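Local coordinates for penicillin-binding protein (Bacillus halodurans, PDB 3TG9) that probably binds penicillin and related beta-lactams through an active-site serine in a beta-lactamase-like fold, at residues Ala62-Phe76 and Leu244-Leu258. Numbering follows the deposited sequence.
Sequences AIAICQLVEAGKLSF and LMRHELLNETYTQKL
Glu70 and Gln67, near the end of helix 58-70, reach across to the turn that leads into helix 252-258, in a protein of the serine beta-lactamase and penicillin-binding protein family. Lys58 begins the first helix and Ser55 lies just before it; together they fit the SxxK pattern of such enzymes, so the turn 246-251 and helix 252-258 pack against the later turns of what is probably the active-site helix. The carboxylate of Glu70 accepts from the N-cap residue: Asn251 N to Glu70 OE1 is 2.8 Å, nearly straight at 165° and on the syn side. CG of Glu70 lies anti to its backbone N (chi1 167°), and the extended chain carries the carboxylate to that amide. Asparagine suits the cap because its short amide can turn back: Asn251 OD1 takes Tyr254 N at 2.8 Å, while its amide plane lies stacked on the carboxylate, 14° from parallel. Asn251 O is also doubly used, by Thr255 N and Thr255 OG1. Gln67 is buried and needs partners at both ends of its amide. NE2 gives a longer bond of 3.3 Å to Leu249 O and another to Asn179 O, while OE1 accepts a hydrogen bond from Tyr175 OH. Beside these polar bonds the packing is apolar. Leu250 CD2 rests on the helix surface, 3.5 Å from Cys66 CB and close to Gln67 N, and Leu258 CD1 fits between Cys66 SG and Ile63 CG1. Tyr254 offers a flat face to the methylene of Glu70, a CH-pi contact with CB 3.9 Å from the ring centroid. At the ring's edge stands Phe76 CE2, 3.8 Å from Tyr254 CE2, and Lys257 NZ in turn lies near the plane of the Phe76 ring, 3.7 Å from CD2.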
loop_
_atom_site.group_PDB
_atom_site.type_symbol
_atom_site.label_atom_id
_atom_site.label_comp_id
_atom_site.label_asym_id
_atom_site.label_seq_id
_atom_site.Cartn_x
_atom_site.Cartn_y
_atom_site.Cartn_z
ATOM N N ALA B 62 -5.887 6.653 -26.491
ATOM C CA ALA B 62 -5.962 6.965 -27.917
ATOM C C ALA B 62 -7.396 6.870 -28.408
ATOM O O ALA B 62 -7.860 7.721 -29.166
ATOM C CB ALA B 62 -5.070 6.045 -28.710
ATOM N N ILE B 63 -8.102 5.833 -27.972
ATOM C CA ILE B 63 -9.501 5.662 -28.345
ATOM C C ILE B 63 -10.305 6.887 -27.905
ATOM O O ILE B 63 -11.108 7.430 -28.664
ATOM C CB ILE B 63 -10.097 4.398 -27.699
ATOM C CG1 ILE B 63 -9.386 3.144 -28.204
ATOM C CG2 ILE B 63 -11.605 4.303 -27.964
ATOM C CD1 ILE B 63 -9.962 1.848 -27.641
ATOM N N ALA B 64 -10.084 7.322 -26.670
ATOM C CA ALA B 64 -10.811 8.464 -26.123
ATOM C C ALA B 64 -10.533 9.725 -26.934
ATOM O O ALA B 64 -11.447 10.487 -27.245
ATOM C CB ALA B 64 -10.437 8.681 -24.661
ATOM N N ILE B 65 -9.265 9.937 -27.272
ATOM C CA ILE B 65 -8.856 11.122 -28.022
ATOM C C ILE B 65 -9.468 11.120 -29.417
ATOM O O ILE B 65 -9.867 12.166 -29.939
ATOM C CB ILE B 65 -7.331 11.214 -28.146
ATOM C CG1 ILE B 65 -6.722 11.741 -26.845
ATOM C CG2 ILE B 65 -6.950 12.121 -29.311
ATOM C CD1 ILE B 65 -7.054 13.193 -26.565
ATOM N N CYS B 66 -9.550 9.937 -30.014
ATOM C CA CYS B 66 -10.167 9.797 -31.329
ATOM C C CYS B 66 -11.664 10.083 -31.261
ATOM O O CYS B 66 -12.220 10.674 -32.181
ATOM C CB CYS B 66 -9.905 8.404 -31.901
ATOM S SG CYS B 66 -8.180 8.144 -32.322
ATOM N N GLN B 67 -12.312 9.682 -30.168
ATOM C CA GLN B 67 -13.748 9.927 -30.015
ATOM C C GLN B 67 -14.058 11.415 -29.976
ATOM O O GLN B 67 -15.092 11.856 -30.482
ATOM C CB GLN B 67 -14.295 9.280 -28.750
ATOM C CG GLN B 67 -14.307 7.776 -28.757
ATOM C CD GLN B 67 -14.816 7.226 -27.446
ATOM O OE1 GLN B 67 -14.674 7.868 -26.406
ATOM N NE2 GLN B 67 -15.415 6.037 -27.485
ATOM N N LEU B 68 -13.167 12.183 -29.362
ATOM C CA LEU B 68 -13.326 13.629 -29.314
ATOM C C LEU B 68 -13.154 14.214 -30.711
ATOM O O LEU B 68 -13.849 15.156 -31.093
ATOM C CB LEU B 68 -12.317 14.252 -28.351
ATOM C CG LEU B 68 -12.434 13.805 -26.890
ATOM C CD1 LEU B 68 -11.380 14.488 -26.055
ATOM C CD2 LEU B 68 -13.826 14.089 -26.349
ATOM N N VAL B 69 -12.223 13.656 -31.473
ATOM C CA VAL B 69 -12.043 14.091 -32.852
ATOM C C VAL B 69 -13.275 13.720 -33.678
ATOM O O VAL B 69 -13.842 14.568 -34.358
ATOM C CB VAL B 69 -10.749 13.529 -33.474
ATOM C CG1 VAL B 69 -10.611 13.969 -34.937
ATOM C CG2 VAL B 69 -9.537 13.979 -32.663
ATOM N N GLU B 70 -13.709 12.466 -33.585
ATOM C CA GLU B 70 -14.887 12.012 -34.322
ATOM C C GLU B 70 -16.132 12.813 -33.955
ATOM O O GLU B 70 -17.042 12.966 -34.770
ATOM C CB GLU B 70 -15.136 10.510 -34.118
ATOM C CG GLU B 70 -16.509 10.037 -34.584
ATOM C CD GLU B 70 -16.673 8.522 -34.548
ATOM O OE1 GLU B 70 -15.639 7.820 -34.542
ATOM O OE2 GLU B 70 -17.830 8.026 -34.533
ATOM N N ALA B 71 -16.171 13.322 -32.727
ATOM C CA ALA B 71 -17.319 14.084 -32.251
ATOM C C ALA B 71 -17.193 15.549 -32.641
ATOM O O ALA B 71 -18.074 16.360 -32.346
ATOM C CB ALA B 71 -17.455 13.952 -30.741
ATOM N N GLY B 72 -16.086 15.889 -33.290
ATOM C CA GLY B 72 -15.881 17.240 -33.771
ATOM C C GLY B 72 -15.568 18.239 -32.675
ATOM O O GLY B 72 -15.771 19.441 -32.847
ATOM N N LYS B 73 -15.063 17.750 -31.546
ATOM C CA LYS B 73 -14.647 18.631 -30.460
ATOM C C LYS B 73 -13.146 18.869 -30.502
ATOM O O LYS B 73 -12.610 19.633 -29.702
ATOM C CB LYS B 73 -15.030 18.034 -29.107
ATOM C CG LYS B 73 -16.519 17.816 -28.917
ATOM C CD LYS B 73 -17.237 19.113 -28.569
ATOM C CE LYS B 73 -16.779 19.649 -27.213
ATOM N NZ LYS B 73 -17.618 20.782 -26.746
ATOM N N LEU B 74 -12.473 18.219 -31.446
ATOM C CA LEU B 74 -11.014 18.209 -31.481
ATOM C C LEU B 74 -10.526 17.601 -32.795
ATOM O O LEU B 74 -11.253 16.843 -33.429
ATOM C CB LEU B 74 -10.494 17.384 -30.307
ATOM C CG LEU B 74 -9.019 17.025 -30.176
ATOM C CD1 LEU B 74 -8.199 18.208 -29.655
ATOM C CD2 LEU B 74 -8.888 15.834 -29.243
ATOM N N SER B 75 -9.298 17.932 -33.192
ATOM C CA SER B 75 -8.696 17.369 -34.402
ATOM C C SER B 75 -7.241 16.941 -34.165
ATOM O O SER B 75 -6.600 17.406 -33.229
ATOM C CB SER B 75 -8.762 18.375 -35.555
ATOM O OG SER B 75 -7.647 19.249 -35.538
ATOM N N PHE B 76 -6.723 16.057 -35.016
ATOM C CA PHE B 76 -5.377 15.521 -34.828
ATOM C C PHE B 76 -4.288 16.548 -35.129
ATOM O O PHE B 76 -3.110 16.322 -34.833
ATOM C CB PHE B 76 -5.163 14.262 -35.673
ATOM C CG PHE B 76 -6.117 13.142 -35.352
ATOM C CD1 PHE B 76 -6.183 12.612 -34.077
ATOM C CD2 PHE B 76 -6.934 12.607 -36.333
ATOM C CE1 PHE B 76 -7.057 11.576 -33.785
ATOM C CE2 PHE B 76 -7.809 11.574 -36.049
ATOM C CZ PHE B 76 -7.868 11.057 -34.774
ATOM N N LEU B 244 -13.803 -2.500 -30.516
ATOM C CA LEU B 244 -12.996 -1.644 -31.378
ATOM C C LEU B 244 -13.121 -2.069 -32.850
ATOM O O LEU B 244 -13.428 -1.251 -33.716
ATOM C CB LEU B 244 -11.527 -1.647 -30.931
ATOM C CG LEU B 244 -10.525 -0.812 -31.746
ATOM C CD1 LEU B 244 -10.868 0.682 -31.717
ATOM C CD2 LEU B 244 -9.090 -1.043 -31.267
ATOM N N MET B 245 -12.887 -3.350 -33.121
ATOM C CA MET B 245 -12.903 -3.863 -34.485
ATOM C C MET B 245 -14.293 -3.906 -35.108
ATOM O O MET B 245 -14.418 -4.035 -36.317
ATOM C CB MET B 245 -12.257 -5.249 -34.552
ATOM C CG MET B 245 -10.794 -5.254 -34.137
ATOM S SD MET B 245 -9.866 -3.905 -34.900
ATOM C CE MET B 245 -8.247 -4.146 -34.164
ATOM N N ARG B 246 -15.336 -3.807 -34.290
ATOM C CA ARG B 246 -16.696 -3.800 -34.810
ATOM C C ARG B 246 -17.234 -2.388 -34.927
ATOM O O ARG B 246 -18.421 -2.198 -35.163
ATOM C CB ARG B 246 -17.631 -4.620 -33.936
ATOM C CG ARG B 246 -17.264 -6.079 -33.822
ATOM C CD ARG B 246 -18.395 -6.819 -33.126
ATOM N NE ARG B 246 -18.104 -8.234 -32.934
ATOM C CZ ARG B 246 -18.318 -8.884 -31.798
ATOM N NH1 ARG B 246 -18.834 -8.244 -30.758
ATOM N NH2 ARG B 246 -18.030 -10.177 -31.707
ATOM N N HIS B 247 -16.352 -1.409 -34.756
ATOM C CA HIS B 247 -16.700 -0.003 -34.931
ATOM C C HIS B 247 -17.735 0.455 -33.909
ATOM O O HIS B 247 -18.515 1.371 -34.171
ATOM C CB HIS B 247 -17.195 0.262 -36.362
ATOM C CG HIS B 247 -16.244 -0.194 -37.431
ATOM N ND1 HIS B 247 -14.924 0.206 -37.474
ATOM C CD2 HIS B 247 -16.427 -0.998 -38.506
ATOM C CE1 HIS B 247 -14.333 -0.344 -38.521
ATOM N NE2 HIS B 247 -15.222 -1.080 -39.161
ATOM N N GLU B 248 -17.718 -0.179 -32.739
ATOM C CA GLU B 248 -18.647 0.139 -31.651
ATOM C C GLU B 248 -18.124 1.250 -30.752
ATOM O O GLU B 248 -18.857 1.774 -29.913
ATOM C CB GLU B 248 -18.945 -1.114 -30.817
ATOM C CG GLU B 248 -19.912 -2.076 -31.500
ATOM C CD GLU B 248 -19.916 -3.463 -30.882
ATOM O OE1 GLU B 248 -19.240 -3.663 -29.849
ATOM O OE2 GLU B 248 -20.593 -4.358 -31.438
ATOM N N LEU B 249 -16.855 1.603 -30.930
ATOM C CA LEU B 249 -16.222 2.641 -30.128
ATOM C C LEU B 249 -15.984 3.886 -30.977
ATOM O O LEU B 249 -16.095 5.019 -30.505
ATOM C CB LEU B 249 -14.902 2.124 -29.542
ATOM C CG LEU B 249 -15.022 1.062 -28.437
ATOM C CD1 LEU B 249 -13.654 0.596 -27.934
ATOM C CD2 LEU B 249 -15.878 1.571 -27.278
ATOM N N LEU B 250 -15.654 3.654 -32.239
ATOM C CA LEU B 250 -15.436 4.720 -33.203
ATOM C C LEU B 250 -16.049 4.264 -34.515
ATOM O O LEU B 250 -16.247 3.067 -34.728
ATOM C CB LEU B 250 -13.941 4.942 -33.408
ATOM C CG LEU B 250 -13.096 5.365 -32.211
ATOM C CD1 LEU B 250 -11.694 4.774 -32.334
ATOM C CD2 LEU B 250 -13.056 6.887 -32.081
ATOM N N ASN B 251 -16.355 5.201 -35.399
ATOM C CA ASN B 251 -16.852 4.808 -36.711
ATOM C C ASN B 251 -15.701 4.213 -37.530
ATOM O O ASN B 251 -14.552 4.220 -37.088
ATOM C CB ASN B 251 -17.522 5.984 -37.422
ATOM C CG ASN B 251 -16.544 7.067 -37.808
ATOM O OD1 ASN B 251 -15.340 6.823 -37.951
ATOM N ND2 ASN B 251 -17.056 8.285 -37.983
ATOM N N GLU B 252 -16.005 3.693 -38.711
ATOM C CA GLU B 252 -15.002 2.994 -39.512
ATOM C C GLU B 252 -13.780 3.857 -39.873
ATOM O O GLU B 252 -12.638 3.414 -39.742
ATOM C CB GLU B 252 -15.652 2.412 -40.768
ATOM C CG GLU B 252 -14.663 1.923 -41.795
ATOM C CD GLU B 252 -15.341 1.501 -43.076
ATOM O OE1 GLU B 252 -15.964 0.419 -43.097
ATOM O OE2 GLU B 252 -15.256 2.261 -44.059
ATOM N N THR B 253 -14.022 5.080 -40.333
ATOM C CA THR B 253 -12.946 6.006 -40.664
ATOM C C THR B 253 -11.986 6.244 -39.493
ATOM O O THR B 253 -10.766 6.185 -39.655
ATOM C CB THR B 253 -13.501 7.379 -41.088
ATOM O OG1 THR B 253 -14.326 7.232 -42.249
ATOM C CG2 THR B 253 -12.367 8.332 -41.404
ATOM N N TYR B 254 -12.534 6.535 -38.316
ATOM C CA TYR B 254 -11.682 6.863 -37.169
ATOM C C TYR B 254 -11.021 5.643 -36.545
ATOM O O TYR B 254 -9.868 5.708 -36.124
ATOM C CB TYR B 254 -12.419 7.727 -36.140
ATOM C CG TYR B 254 -12.510 9.158 -36.602
ATOM C CD1 TYR B 254 -13.634 9.623 -37.279
ATOM C CD2 TYR B 254 -11.453 10.030 -36.414
ATOM C CE1 TYR B 254 -13.713 10.930 -37.726
ATOM C CE2 TYR B 254 -11.518 11.337 -36.854
ATOM C CZ TYR B 254 -12.649 11.782 -37.510
ATOM O OH TYR B 254 -12.712 13.085 -37.952
ATOM N N THR B 255 -11.736 4.528 -36.509
ATOM C CA THR B 255 -11.122 3.268 -36.112
ATOM C C THR B 255 -9.894 2.969 -36.976
ATOM O O THR B 255 -8.815 2.643 -36.461
ATOM C CB THR B 255 -12.107 2.116 -36.234
ATOM O OG1 THR B 255 -13.257 2.395 -35.431
ATOM C CG2 THR B 255 -11.462 0.822 -35.763
ATOM N N GLN B 256 -10.068 3.103 -38.288
ATOM C CA GLN B 256 -9.016 2.820 -39.261
ATOM C C GLN B 256 -7.857 3.803 -39.143
ATOM O O GLN B 256 -6.697 3.422 -39.313
ATOM C CB GLN B 256 -9.606 2.863 -40.673
ATOM C CG GLN B 256 -8.780 2.180 -41.761
ATOM C CD GLN B 256 -9.648 1.747 -42.940
ATOM O OE1 GLN B 256 -10.852 1.515 -42.786
ATOM N NE2 GLN B 256 -9.041 1.638 -44.124
ATOM N N LYS B 257 -8.166 5.066 -38.857
ATOM C CA LYS B 257 -7.123 6.067 -38.641
ATOM C C LYS B 257 -6.265 5.709 -37.424
ATOM O O LYS B 257 -5.050 5.915 -37.429
ATOM C CB LYS B 257 -7.724 7.468 -38.468
ATOM C CG LYS B 257 -8.508 7.977 -39.679
ATOM C CD LYS B 257 -8.563 9.504 -39.728
ATOM C CE LYS B 257 -7.156 10.100 -39.845
ATOM N NZ LYS B 257 -7.151 11.597 -39.908
ATOM N N LEU B 258 -6.904 5.172 -36.387
ATOM C CA LEU B 258 -6.203 4.796 -35.161
ATOM C C LEU B 258 -5.303 3.601 -35.431
ATOM O O LEU B 258 -4.233 3.480 -34.844
ATOM C CB LEU B 258 -7.211 4.479 -34.035
ATOM C CG LEU B 258 -6.762 3.877 -32.690
ATOM C CD1 LEU B 258 -7.768 4.203 -31.548
ATOM C CD2 LEU B 258 -6.546 2.373 -32.794
#